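Local coordinates for protein fatty acid synthase 1, isoform A (Drosophila melanogaster, PDB 6FN6) that probably builds long-chain saturated fatty acids from acetyl-CoA and malonyl-CoA with NADPH, this piece being its dehydratase, enoylreductase and ketoreductase modifying region, at residues R154-T157 with V158-T161; V167-W170 with I171-M174; N276-S279 with E280-R283; G306-A310 with N311-P315; Q875-Q878 with A879-M883. All coordinates share one frame; numbering follows the deposited sequence.

Contact 1 (R154-T157 with V158-T161); sequences RSDT and VAST
Asp156 and Ser160 both carry their side-chain branch between the backbone N and the carbonyl carbon (chi1 64° in each), and these torsions bring the carboxylate over the loop and the hydroxyl up beside it. The loop closes a beta hairpin between strands 152-155 and 161-164 in the C-terminal hotdog fold of the dehydratase, with a type I turn from Asp156 to Ala159. Asp156 is gripped through backbone and side chain alike. Its N donates to Thr161 O at 3.1 Å, while Ala159 N closes the turn on Asp156 O at 2.9 Å. The same oxygen takes Ser155 OG on a lone pair in the carbonyl plane. On the carboxylate, OD1 has two donors from different directions: Ser160 N approaches its syn lone pair at 2.7 Å, and Thr161 N comes from above the carboxylate plane at 3.2 Å. With Ser123 N, which donates to OD2, these two fix the rotation of the group; Ser160 OG lies by OD2 at a separation too short to be taken literally at this resolution. Val158 CG2 lies 3.5 Å from Asp156 OD2, adding an apolar neighbour to that polar end. Ala159 CB and Ser155 OG, on the inner side, rest against Phe180 and Leu183 of helix 170-183. Thr157 faces another way, its OG1 bonded to Arg970 in the ketoreductase part of the chain. Where Ala159 meets Ser155, the hydroxyl OG sits 3.7 Å from the methyl CB.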
loop_
_atom_site.group_PDB
_atom_site.type_symbol
_atom_site.label_atom_id
_atom_site.label_comp_id
_atom_site.label_asym_id
_atom_site.label_seq_id
_atom_site.Cartn_x
_atom_site.Cartn_y
_atom_site.Cartn_z
ATOM N N ARG A 154 -31.192 -26.635 -1.616
ATOM C CA ARG A 154 -31.007 -27.010 -3.013
ATOM C C ARG A 154 -29.846 -26.284 -3.696
ATOM O O ARG A 154 -29.521 -25.146 -3.362
ATOM C CB ARG A 154 -32.305 -26.734 -3.774
ATOM C CG ARG A 154 -32.342 -27.244 -5.206
ATOM C CD ARG A 154 -33.770 -27.325 -5.738
ATOM N NE ARG A 154 -34.602 -28.243 -4.956
ATOM C CZ ARG A 154 -35.515 -27.876 -4.059
ATOM N NH1 ARG A 154 -35.741 -26.594 -3.794
ATOM N NH2 ARG A 154 -36.208 -28.806 -3.417
ATOM N N SER A 155 -29.224 -26.972 -4.649
ATOM C CA SER A 155 -28.169 -26.395 -5.475
ATOM C C SER A 155 -28.055 -27.156 -6.788
ATOM O O SER A 155 -28.227 -28.372 -6.822
ATOM C CB SER A 155 -26.826 -26.423 -4.747
ATOM O OG SER A 155 -25.763 -26.131 -5.641
ATOM N N ASP A 156 -27.749 -26.445 -7.866
ATOM C CA ASP A 156 -27.490 -27.100 -9.139
ATOM C C ASP A 156 -26.079 -27.687 -9.125
ATOM O O ASP A 156 -25.283 -27.394 -8.232
ATOM C CB ASP A 156 -27.679 -26.123 -10.305
ATOM C CG ASP A 156 -26.687 -24.977 -10.285
ATOM O OD1 ASP A 156 -26.084 -24.713 -9.222
ATOM O OD2 ASP A 156 -26.522 -24.326 -11.338
ATOM N N THR A 157 -25.780 -28.527 -10.108
ATOM C CA THR A 157 -24.553 -29.316 -10.095
ATOM C C THR A 157 -23.285 -28.458 -10.035
ATOM O O THR A 157 -22.262 -28.903 -9.519
ATOM C CB THR A 157 -24.472 -30.243 -11.331
ATOM O OG1 THR A 157 -23.215 -30.931 -11.337
ATOM C CG2 THR A 157 -24.619 -29.455 -12.618
ATOM N N VAL A 158 -23.346 -27.236 -10.558
ATOM C CA VAL A 158 -22.178 -26.353 -10.549
ATOM C C VAL A 158 -22.295 -25.264 -9.487
ATOM O O VAL A 158 -21.393 -24.435 -9.344
ATOM C CB VAL A 158 -21.951 -25.711 -11.932
ATOM C CG1 VAL A 158 -21.605 -26.777 -12.962
ATOM C CG2 VAL A 158 -23.176 -24.900 -12.364
ATOM N N ALA A 159 -23.390 -25.273 -8.734
ATOM C CA ALA A 159 -23.610 -24.279 -7.688
ATOM C C ALA A 159 -23.576 -22.859 -8.256
ATOM O O ALA A 159 -22.890 -21.983 -7.732
ATOM C CB ALA A 159 -22.573 -24.432 -6.586
ATOM N N SER A 160 -24.316 -22.646 -9.340
ATOM C CA SER A 160 -24.486 -21.315 -9.903
ATOM C C SER A 160 -25.785 -20.718 -9.379
ATOM O O SER A 160 -25.908 -19.505 -9.216
ATOM C CB SER A 160 -24.492 -21.365 -11.430
ATOM O OG SER A 160 -25.604 -22.097 -11.912
ATOM N N THR A 161 -26.755 -21.589 -9.122
ATOM C CA THR A 161 -28.015 -21.188 -8.512
ATOM C C THR A 161 -28.419 -22.224 -7.467
ATOM O O THR A 161 -27.948 -23.361 -7.496
ATOM C CB THR A 161 -29.135 -21.028 -9.558
ATOM O OG1 THR A 161 -30.312 -20.512 -8.924
ATOM C CG2 THR A 161 -29.456 -22.359 -10.218
#

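Contact 2 (V167-W170 with I171-M174); sequences VDNW and ISFM
Asn169 reaches forward along the chain to Ser172 and closes the first turn of helix 170-183. Its CB lies 3.6 Å from Ser172 OG, and with CG anti to the backbone N (chi1 -176°) the amide swings over the start of the helix. CG itself lies beside the same Ser172 OG, at 3.7 Å. At the tip, OD1 accepts from Ser172 N at 2.7 Å; the N-H points straight at it (179°) but stands 32° off the plane of the amide. OD1 also comes within 3.5 Å of Ile171 CB. The backbone continues the pattern: Asn169 O accepts from Phe173 N at 3.1 Å, and Trp170 O from Met174 N at 2.9 Å. An alanine in place of Asn169 would probably leave Ser172 N without its side-chain acceptor and the helix start less firmly fixed. Met174 bends at chi3 and brings CE back to within 4.5 Å of Trp170 CB. Beyond this turn the Trp170 indole meets Trp42 and Trp166 edge to face, and Ile171 packs on Phe20 and Pro33. The side chain of Ile171 also lies about 5 Å from that of Asp175, the predicted proton donor of the dehydratase. This is a classic asparagine N-cap, here starting the helix of the C-terminal hotdog fold that carries the predicted catalytic aspartate.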
loop_
_atom_site.group_PDB
_atom_site.type_symbol
_atom_site.label_atom_id
_atom_site.label_comp_id
_atom_site.label_asym_id
_atom_site.label_seq_id
_atom_site.Cartn_x
_atom_site.Cartn_y
_atom_site.Cartn_z
ATOM N N VAL A 167 -34.623 -19.368 8.915
ATOM C CA VAL A 167 -35.112 -19.730 10.239
ATOM C C VAL A 167 -34.944 -18.562 11.207
ATOM O O VAL A 167 -34.647 -18.762 12.382
ATOM C CB VAL A 167 -34.395 -20.987 10.771
ATOM C CG1 VAL A 167 -34.718 -22.188 9.899
ATOM C CG2 VAL A 167 -32.887 -20.766 10.837
ATOM N N ASP A 168 -35.158 -17.347 10.710
ATOM C CA ASP A 168 -35.043 -16.146 11.530
ATOM C C ASP A 168 -33.679 -16.095 12.216
ATOM O O ASP A 168 -33.584 -15.827 13.414
ATOM C CB ASP A 168 -36.162 -16.099 12.574
ATOM C CG ASP A 168 -36.305 -14.730 13.216
ATOM O OD1 ASP A 168 -36.108 -13.715 12.513
ATOM O OD2 ASP A 168 -36.613 -14.668 14.425
ATOM N N ASN A 169 -32.627 -16.355 11.444
ATOM C CA ASN A 169 -31.264 -16.377 11.965
ATOM C C ASN A 169 -30.285 -15.911 10.886
ATOM O O ASN A 169 -29.985 -16.649 9.949
ATOM C CB ASN A 169 -30.904 -17.784 12.454
ATOM C CG ASN A 169 -29.528 -17.850 13.103
ATOM O OD1 ASN A 169 -28.524 -17.472 12.501
ATOM N ND2 ASN A 169 -29.479 -18.343 14.336
ATOM N N TRP A 170 -29.785 -14.687 11.028
ATOM C CA TRP A 170 -28.914 -14.089 10.018
ATOM C C TRP A 170 -27.550 -14.764 9.945
ATOM O O TRP A 170 -26.976 -14.882 8.864
ATOM C CB TRP A 170 -28.738 -12.593 10.287
ATOM C CG TRP A 170 -29.979 -11.793 10.035
ATOM C CD1 TRP A 170 -30.970 -11.503 10.928
ATOM C CD2 TRP A 170 -30.368 -11.187 8.796
ATOM N NE1 TRP A 170 -31.946 -10.750 10.322
ATOM C CE2 TRP A 170 -31.600 -10.543 9.014
ATOM C CE3 TRP A 170 -29.789 -11.125 7.525
ATOM C CZ2 TRP A 170 -32.264 -9.846 8.007
ATOM C CZ3 TRP A 170 -30.451 -10.433 6.529
ATOM C CH2 TRP A 170 -31.674 -9.802 6.775
ATOM N N ILE A 171 -27.026 -15.196 11.087
ATOM C CA ILE A 171 -25.717 -15.838 11.112
ATOM C C ILE A 171 -25.738 -17.109 10.267
ATOM O O ILE A 171 -24.917 -17.277 9.366
ATOM C CB ILE A 171 -25.272 -16.139 12.557
ATOM C CG1 ILE A 171 -25.076 -14.829 13.326
ATOM C CG2 ILE A 171 -23.988 -16.986 12.564
ATOM C CD1 ILE A 171 -24.804 -15.005 14.809
ATOM N N SER A 172 -26.684 -17.997 10.546
ATOM C CA SER A 172 -26.765 -19.257 9.818
ATOM C C SER A 172 -27.022 -18.991 8.340
ATOM O O SER A 172 -26.395 -19.601 7.473
ATOM C CB SER A 172 -27.861 -20.155 10.396
ATOM O OG SER A 172 -29.147 -19.759 9.950
ATOM N N PHE A 173 -27.946 -18.079 8.057
ATOM C CA PHE A 173 -28.332 -17.804 6.682
ATOM C C PHE A 173 -27.159 -17.282 5.859
ATOM O O PHE A 173 -26.888 -17.780 4.765
ATOM C CB PHE A 173 -29.479 -16.799 6.634
ATOM C CG PHE A 173 -29.825 -16.358 5.246
ATOM C CD1 PHE A 173 -30.635 -17.138 4.441
ATOM C CD2 PHE A 173 -29.330 -15.169 4.740
ATOM C CE1 PHE A 173 -30.949 -16.739 3.158
ATOM C CE2 PHE A 173 -29.642 -14.765 3.457
ATOM C CZ PHE A 173 -30.452 -15.550 2.664
ATOM N N MET A 174 -26.464 -16.275 6.380
ATOM C CA MET A 174 -25.333 -15.702 5.666
ATOM C C MET A 174 -24.207 -16.727 5.546
ATOM O O MET A 174 -23.460 -16.719 4.571
ATOM C CB MET A 174 -24.842 -14.425 6.359
ATOM C CG MET A 174 -25.746 -13.217 6.104
ATOM S SD MET A 174 -24.985 -11.615 6.455
ATOM C CE MET A 174 -24.840 -11.674 8.242
#

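Contact 3 (N276-S279 with E280-R283); sequences NENS and EKAR
Asn278 and Ser279 offer their carbonyl oxygens to Ala282 N at 2.8 Å and Arg283 N at 3.1 Å, the successive i to i+4 bonds that open helix 279-296. Asn278 is the N-cap. With CG anti to its own N (chi1 177°), the amide turns back over the helix start, and OD1 takes Lys281 N at 2.7 Å. The donor lies in the plane of the amide and the bond is fairly straight at 165°. That oxygen also lies beside Glu280 CB. Asn276, two residues earlier, makes an Asx turn: its OD1 accepts from Asn278 N at 2.9 Å, the donor well above the amide plane. This bond curls the chain before the cap and is consistent with Asn276 setting the place of Asn278. The side chain of Asn276 crosses that of Lys281 at a slant, OD1 lying 3.4 Å from Lys281 CB. Asn276 CB also comes within 4.1 Å of Ala282 CB, a small apolar contact. Lys281 curls at chi3 and chi4, and its NZ forms a salt bridge with Glu559. Arg283 instead runs extended from CG to NE, to Glu407. The helix start thus lies between strands 270-271 and 303-309 in the chain, tied by the salt bridge of Arg283 NE and Glu407 to strand 402-409 and packed on Leu434 in the loop between strands 426-433 and 438-445.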
loop_
_atom_site.group_PDB
_atom_site.type_symbol
_atom_site.label_atom_id
_atom_site.label_comp_id
_atom_site.label_asym_id
_atom_site.label_seq_id
_atom_site.Cartn_x
_atom_site.Cartn_y
_atom_site.Cartn_z
ATOM N N ASN A 276 7.107 -67.859 9.481
ATOM C CA ASN A 276 7.812 -66.763 8.830
ATOM C C ASN A 276 9.300 -67.064 8.691
ATOM O O ASN A 276 9.844 -67.910 9.400
ATOM C CB ASN A 276 7.617 -65.466 9.615
ATOM C CG ASN A 276 8.123 -64.251 8.865
ATOM O OD1 ASN A 276 9.141 -63.664 9.228
ATOM N ND2 ASN A 276 7.408 -63.862 7.819
ATOM N N GLU A 277 9.952 -66.361 7.770
ATOM C CA GLU A 277 11.387 -66.507 7.549
ATOM C C GLU A 277 12.166 -66.027 8.768
ATOM O O GLU A 277 13.114 -66.675 9.212
ATOM C CB GLU A 277 11.806 -65.724 6.302
ATOM C CG GLU A 277 13.307 -65.566 6.116
ATOM C CD GLU A 277 13.872 -64.365 6.858
ATOM O OE1 GLU A 277 15.048 -64.418 7.276
ATOM O OE2 GLU A 277 13.137 -63.369 7.023
ATOM N N ASN A 278 11.758 -64.878 9.294
ATOM C CA ASN A 278 12.360 -64.311 10.492
ATOM C C ASN A 278 11.921 -65.099 11.726
ATOM O O ASN A 278 10.726 -65.244 11.984
ATOM C CB ASN A 278 11.973 -62.837 10.625
ATOM C CG ASN A 278 12.511 -62.206 11.885
ATOM O OD1 ASN A 278 11.962 -62.393 12.968
ATOM N ND2 ASN A 278 13.588 -61.441 11.747
ATOM N N SER A 279 12.889 -65.616 12.477
ATOM C CA SER A 279 12.586 -66.476 13.616
ATOM C C SER A 279 11.747 -65.753 14.667
ATOM O O SER A 279 10.845 -66.343 15.261
ATOM C CB SER A 279 13.876 -66.997 14.256
ATOM O OG SER A 279 14.686 -65.932 14.717
ATOM N N GLU A 280 12.032 -64.473 14.885
ATOM C CA GLU A 280 11.314 -63.702 15.892
ATOM C C GLU A 280 9.864 -63.496 15.465
ATOM O O GLU A 280 8.941 -63.699 16.254
ATOM C CB GLU A 280 12.001 -62.354 16.134
ATOM C CG GLU A 280 11.310 -61.462 17.162
ATOM C CD GLU A 280 11.201 -62.110 18.531
ATOM O OE1 GLU A 280 11.892 -63.122 18.773
ATOM O OE2 GLU A 280 10.417 -61.606 19.367
ATOM N N LYS A 281 9.667 -63.098 14.213
ATOM C CA LYS A 281 8.323 -62.921 13.679
ATOM C C LYS A 281 7.578 -64.252 13.624
ATOM O O LYS A 281 6.361 -64.298 13.811
ATOM C CB LYS A 281 8.373 -62.297 12.285
ATOM C CG LYS A 281 8.370 -60.779 12.287
ATOM C CD LYS A 281 8.078 -60.212 10.906
ATOM C CE LYS A 281 6.607 -60.364 10.530
ATOM N NZ LYS A 281 5.706 -59.529 11.378
ATOM N N ALA A 282 8.311 -65.331 13.370
ATOM C CA ALA A 282 7.710 -66.656 13.285
ATOM C C ALA A 282 7.096 -67.029 14.628
ATOM O O ALA A 282 5.981 -67.548 14.691
ATOM C CB ALA A 282 8.743 -67.688 12.861
ATOM N N ARG A 283 7.829 -66.750 15.701
ATOM C CA ARG A 283 7.357 -67.027 17.051
ATOM C C ARG A 283 6.097 -66.232 17.377
ATOM O O ARG A 283 5.138 -66.774 17.926
ATOM C CB ARG A 283 8.454 -66.715 18.068
ATOM C CG ARG A 283 8.148 -67.167 19.487
ATOM C CD ARG A 283 9.411 -67.208 20.331
ATOM N NE ARG A 283 9.125 -67.425 21.746
ATOM C CZ ARG A 283 8.811 -66.455 22.599
ATOM N NH1 ARG A 283 8.731 -65.196 22.182
ATOM N NH2 ARG A 283 8.569 -66.738 23.870
#

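Contact 4 (G306-A310 with N311-P315); sequences GVELA and NGRNP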
loop_
_atom_site.group_PDB
_atom_site.type_symbol
_atom_site.label_atom_id
_atom_site.label_comp_id
_atom_site.label_asym_id
_atom_site.label_seq_id
_atom_site.Cartn_x
_atom_site.Cartn_y
_atom_site.Cartn_z
ATOM N N GLY A 306 -6.085 -65.420 31.057
ATOM C CA GLY A 306 -4.844 -66.148 30.857
ATOM C C GLY A 306 -3.728 -65.698 31.781
ATOM O O GLY A 306 -3.809 -64.633 32.390
ATOM N N VAL A 307 -2.688 -66.519 31.899
ATOM C CA VAL A 307 -1.538 -66.185 32.733
ATOM C C VAL A 307 -0.244 -66.611 32.048
ATOM O O VAL A 307 -0.257 -67.452 31.150
ATOM C CB VAL A 307 -1.651 -66.837 34.128
ATOM C CG1 VAL A 307 -2.899 -66.350 34.848
ATOM C CG2 VAL A 307 -1.657 -68.356 34.016
ATOM N N GLU A 308 0.870 -66.026 32.480
ATOM C CA GLU A 308 2.185 -66.409 31.977
ATOM C C GLU A 308 3.135 -66.730 33.123
ATOM O O GLU A 308 3.431 -65.876 33.958
ATOM C CB GLU A 308 2.782 -65.303 31.102
ATOM C CG GLU A 308 4.290 -65.430 30.892
ATOM C CD GLU A 308 4.825 -64.473 29.844
ATOM O OE1 GLU A 308 4.215 -63.401 29.641
ATOM O OE2 GLU A 308 5.862 -64.789 29.221
ATOM N N LEU A 309 3.604 -67.972 33.154
ATOM C CA LEU A 309 4.574 -68.410 34.149
ATOM C C LEU A 309 5.956 -67.859 33.800
ATOM O O LEU A 309 6.459 -68.076 32.697
ATOM C CB LEU A 309 4.595 -69.935 34.230
ATOM C CG LEU A 309 3.229 -70.572 34.508
ATOM C CD1 LEU A 309 3.306 -72.086 34.414
ATOM C CD2 LEU A 309 2.689 -70.147 35.869
ATOM N N ALA A 310 6.563 -67.145 34.746
ATOM C CA ALA A 310 7.812 -66.427 34.496
ATOM C C ALA A 310 8.904 -66.754 35.517
ATOM O O ALA A 310 9.584 -65.855 36.007
ATOM C CB ALA A 310 7.550 -64.926 34.481
ATOM N N ASN A 311 9.075 -68.034 35.834
ATOM C CA ASN A 311 10.105 -68.440 36.788
ATOM C C ASN A 311 11.449 -68.663 36.102
ATOM O O ASN A 311 11.570 -69.505 35.214
ATOM C CB ASN A 311 9.687 -69.722 37.512
ATOM C CG ASN A 311 8.577 -69.492 38.514
ATOM O OD1 ASN A 311 8.358 -68.370 38.970
ATOM N ND2 ASN A 311 7.870 -70.561 38.867
ATOM N N GLY A 312 12.460 -67.904 36.520
ATOM C CA GLY A 312 13.792 -68.030 35.954
ATOM C C GLY A 312 13.923 -67.387 34.589
ATOM O O GLY A 312 14.651 -67.880 33.727
ATOM N N ARG A 313 13.212 -66.282 34.390
ATOM C CA ARG A 313 13.217 -65.586 33.108
ATOM C C ARG A 313 13.392 -64.073 33.264
ATOM O O ARG A 313 13.044 -63.494 34.291
ATOM C CB ARG A 313 11.922 -65.898 32.352
ATOM C CG ARG A 313 11.795 -67.354 31.936
ATOM C CD ARG A 313 10.380 -67.685 31.510
ATOM N NE ARG A 313 9.950 -66.895 30.358
ATOM C CZ ARG A 313 8.681 -66.641 30.055
ATOM N NH1 ARG A 313 7.703 -67.113 30.817
ATOM N NH2 ARG A 313 8.386 -65.911 28.988
ATOM N N ASN A 314 13.926 -63.455 32.214
ATOM C CA ASN A 314 14.131 -62.016 32.150
ATOM C C ASN A 314 12.782 -61.306 32.047
ATOM O O ASN A 314 11.953 -61.674 31.224
ATOM C CB ASN A 314 15.015 -61.691 30.945
ATOM C CG ASN A 314 15.396 -60.225 30.865
ATOM O OD1 ASN A 314 15.641 -59.559 31.876
ATOM N ND2 ASN A 314 15.428 -59.707 29.641
ATOM N N PRO A 315 12.555 -60.281 32.888
ATOM C CA PRO A 315 11.272 -59.571 32.846
ATOM C C PRO A 315 10.927 -59.016 31.467
ATOM O O PRO A 315 9.753 -58.789 31.173
ATOM C CB PRO A 315 11.485 -58.430 33.852
ATOM C CG PRO A 315 12.482 -58.969 34.825
ATOM C CD PRO A 315 13.394 -59.827 34.015
#
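Glu308, near the end of strand 303-309, and Arg313, in the loop that follows, form a salt bridge that folds the loop back on the strand. The closely packed part is here. Arg313 NH2 donates to Glu308 OE2 at 2.8 Å, while NH1 makes a weak second bond to the same oxygen at 3.4 Å. The two flat groups stand 39° apart, so they do not meet as a coplanar pair. A bend at chi3 (61°) turns the guanidinium back toward the strand, where NH1 also passes 3.7 Å from Ala310 CA. Glu308 OE2 has a further donor in Val319 N, ahead of helix 320-329. An alanine at Arg313 would probably leave the buried carboxylate without its positive mate and let the loop drift from the strand. The outer side is looser: Gly312, with a positive phi, and Asn314 are exposed, and Asn311 OD1 accepts from Ser342 N. Strand 303-309 is the central first strand of a sheet with the strand order of class I methyltransferases, and the loop after it probably corresponds to their cofactor-binding loop, consistent with the non-methylating pseudo-methyltransferase domain of animal fatty acid synthases.

Contact 5 (Q875-Q878 with A879-M883); sequences QVEQ and AFRFM
Two pairs of side chains one helical turn apart, Val876 with Phe880 and Glu877 with Arg881, run side by side and point the same way, the first pair apolar and the second charged. Val876 sends CG1 anti to its backbone N (chi1 179°), which sets this methyl alongside the ring at 3.8 Å from Phe880 CE1. The ring turns an edge to the backbone: Val876 O lies in its plane, 3.2 Å from Phe880 CD1. That oxygen is also the acceptor of Phe880 N at 3.0 Å, so one carbonyl serves both the helix bond and the ring edge. In the second pair, Glu877 is extended to its carboxylate and Arg881 extended from CG to NE. They meet at the edge of the guanidinium, where NE donates weakly to Glu877 OE2 at 3.5 Å. The carboxylate and guanidinium planes are 61° apart, far from a flat two-pronged pairing, and Arg881 has a second, long and weak ion pair with Asp579. The backbone of this charged pair is joined as well, Arg881 N donating to Glu877 O at 3.0 Å. Ala879 and Phe880 pack on Ile611 of strand 601-611, and Val876 touches Trp585. The helix, 876-885, joins parallel neighbours 868-872 and 891-895 as a beta-alpha-beta unit in the enoylreductase, which belongs to the zinc-binding dehydrogenase family.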
loop_
_atom_site.group_PDB
_atom_site.type_symbol
_atom_site.label_atom_id
_atom_site.label_comp_id
_atom_site.label_asym_id
_atom_site.label_seq_id
_atom_site.Cartn_x
_atom_site.Cartn_y
_atom_site.Cartn_z
ATOM N N GLN A 875 19.252 -39.379 2.073
ATOM C CA GLN A 875 19.302 -38.247 2.993
ATOM C C GLN A 875 18.381 -37.103 2.567
ATOM O O GLN A 875 18.730 -35.932 2.729
ATOM C CB GLN A 875 20.735 -37.728 3.102
ATOM C CG GLN A 875 21.752 -38.765 3.540
ATOM C CD GLN A 875 23.168 -38.379 3.157
ATOM O OE1 GLN A 875 23.382 -37.453 2.374
ATOM N NE2 GLN A 875 24.144 -39.095 3.701
ATOM N N VAL A 876 17.211 -37.435 2.027
ATOM C CA VAL A 876 16.274 -36.411 1.574
ATOM C C VAL A 876 15.721 -35.625 2.759
ATOM O O VAL A 876 15.554 -34.409 2.677
ATOM C CB VAL A 876 15.133 -37.032 0.745
ATOM C CG1 VAL A 876 14.139 -35.962 0.300
ATOM C CG2 VAL A 876 15.695 -37.762 -0.458
ATOM N N GLU A 877 15.424 -36.321 3.852
ATOM C CA GLU A 877 14.913 -35.668 5.053
ATOM C C GLU A 877 15.911 -34.616 5.526
ATOM O O GLU A 877 15.565 -33.447 5.699
ATOM C CB GLU A 877 14.641 -36.691 6.162
ATOM C CG GLU A 877 14.170 -36.076 7.478
ATOM C CD GLU A 877 13.991 -37.108 8.576
ATOM O OE1 GLU A 877 13.900 -38.313 8.255
ATOM O OE2 GLU A 877 13.941 -36.716 9.761
ATOM N N GLN A 878 17.154 -35.043 5.722
ATOM C CA GLN A 878 18.196 -34.161 6.228
ATOM C C GLN A 878 18.420 -33.007 5.260
ATOM O O GLN A 878 18.713 -31.885 5.674
ATOM C CB GLN A 878 19.497 -34.937 6.443
ATOM C CG GLN A 878 19.390 -36.059 7.467
ATOM C CD GLN A 878 18.904 -35.577 8.821
ATOM O OE1 GLN A 878 19.380 -34.567 9.342
ATOM N NE2 GLN A 878 17.950 -36.297 9.399
ATOM N N ALA A 879 18.279 -33.290 3.969
ATOM C CA ALA A 879 18.431 -32.269 2.940
ATOM C C ALA A 879 17.418 -31.145 3.137
ATOM O O ALA A 879 17.772 -29.966 3.111
ATOM C CB ALA A 879 18.282 -32.883 1.559
ATOM N N PHE A 880 16.156 -31.516 3.337
ATOM C CA PHE A 880 15.093 -30.538 3.551
ATOM C C PHE A 880 15.260 -29.776 4.860
ATOM O O PHE A 880 15.186 -28.548 4.882
ATOM C CB PHE A 880 13.724 -31.225 3.531
ATOM C CG PHE A 880 13.120 -31.330 2.162
ATOM C CD1 PHE A 880 13.577 -32.268 1.254
ATOM C CD2 PHE A 880 12.089 -30.488 1.785
ATOM C CE1 PHE A 880 13.017 -32.360 -0.005
ATOM C CE2 PHE A 880 11.525 -30.577 0.530
ATOM C CZ PHE A 880 11.989 -31.514 -0.367
ATOM N N ARG A 881 15.477 -30.504 5.951
ATOM C CA ARG A 881 15.664 -29.879 7.254
ATOM C C ARG A 881 16.850 -28.922 7.228
ATOM O O ARG A 881 16.846 -27.896 7.908
ATOM C CB ARG A 881 15.855 -30.938 8.343
ATOM C CG ARG A 881 14.582 -31.702 8.662
ATOM C CD ARG A 881 14.745 -32.615 9.864
ATOM N NE ARG A 881 13.501 -33.317 10.175
ATOM C CZ ARG A 881 12.474 -32.773 10.821
ATOM N NH1 ARG A 881 12.530 -31.510 11.230
ATOM N NH2 ARG A 881 11.384 -33.492 11.058
ATOM N N PHE A 882 17.861 -29.263 6.437
ATOM C CA PHE A 882 19.067 -28.452 6.342
ATOM C C PHE A 882 18.785 -27.119 5.661
ATOM O O PHE A 882 19.326 -26.088 6.060
ATOM C CB PHE A 882 20.161 -29.206 5.587
ATOM C CG PHE A 882 21.446 -28.440 5.458
ATOM C CD1 PHE A 882 22.293 -28.295 6.542
ATOM C CD2 PHE A 882 21.808 -27.870 4.250
ATOM C CE1 PHE A 882 23.476 -27.591 6.426
ATOM C CE2 PHE A 882 22.990 -27.168 4.126
ATOM C CZ PHE A 882 23.824 -27.026 5.215
ATOM N N MET A 883 17.942 -27.134 4.633
ATOM C CA MET A 883 17.620 -25.903 3.920
ATOM C C MET A 883 16.690 -25.036 4.759
ATOM O O MET A 883 16.789 -23.811 4.744
ATOM C CB MET A 883 16.975 -26.197 2.565
ATOM C CG MET A 883 16.787 -24.944 1.723
ATOM S SD MET A 883 16.313 -25.248 0.012
ATOM C CE MET A 883 16.379 -23.579 -0.635
#

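All five contacts are local, between residues that follow one another in the chain. Contacts 1 and 2 share the dehydratase, their centres about 20 Å apart: one turns a hairpin, the other starts the helix on which that hairpin rests. Contacts 2 and 3 use the same kind of asparagine N-cap, yet the first is partly buried beside the predicted active site and the second is a surface feature. Contacts 3 and 4 probably belong to one domain, on a helix and the next strand, with nearest atoms about 5 Å apart. A buried carboxylate distinguishes contact 4 from contact 5, where a weaker ion pair lies along the outer side of a helix and apolar packing faces inward.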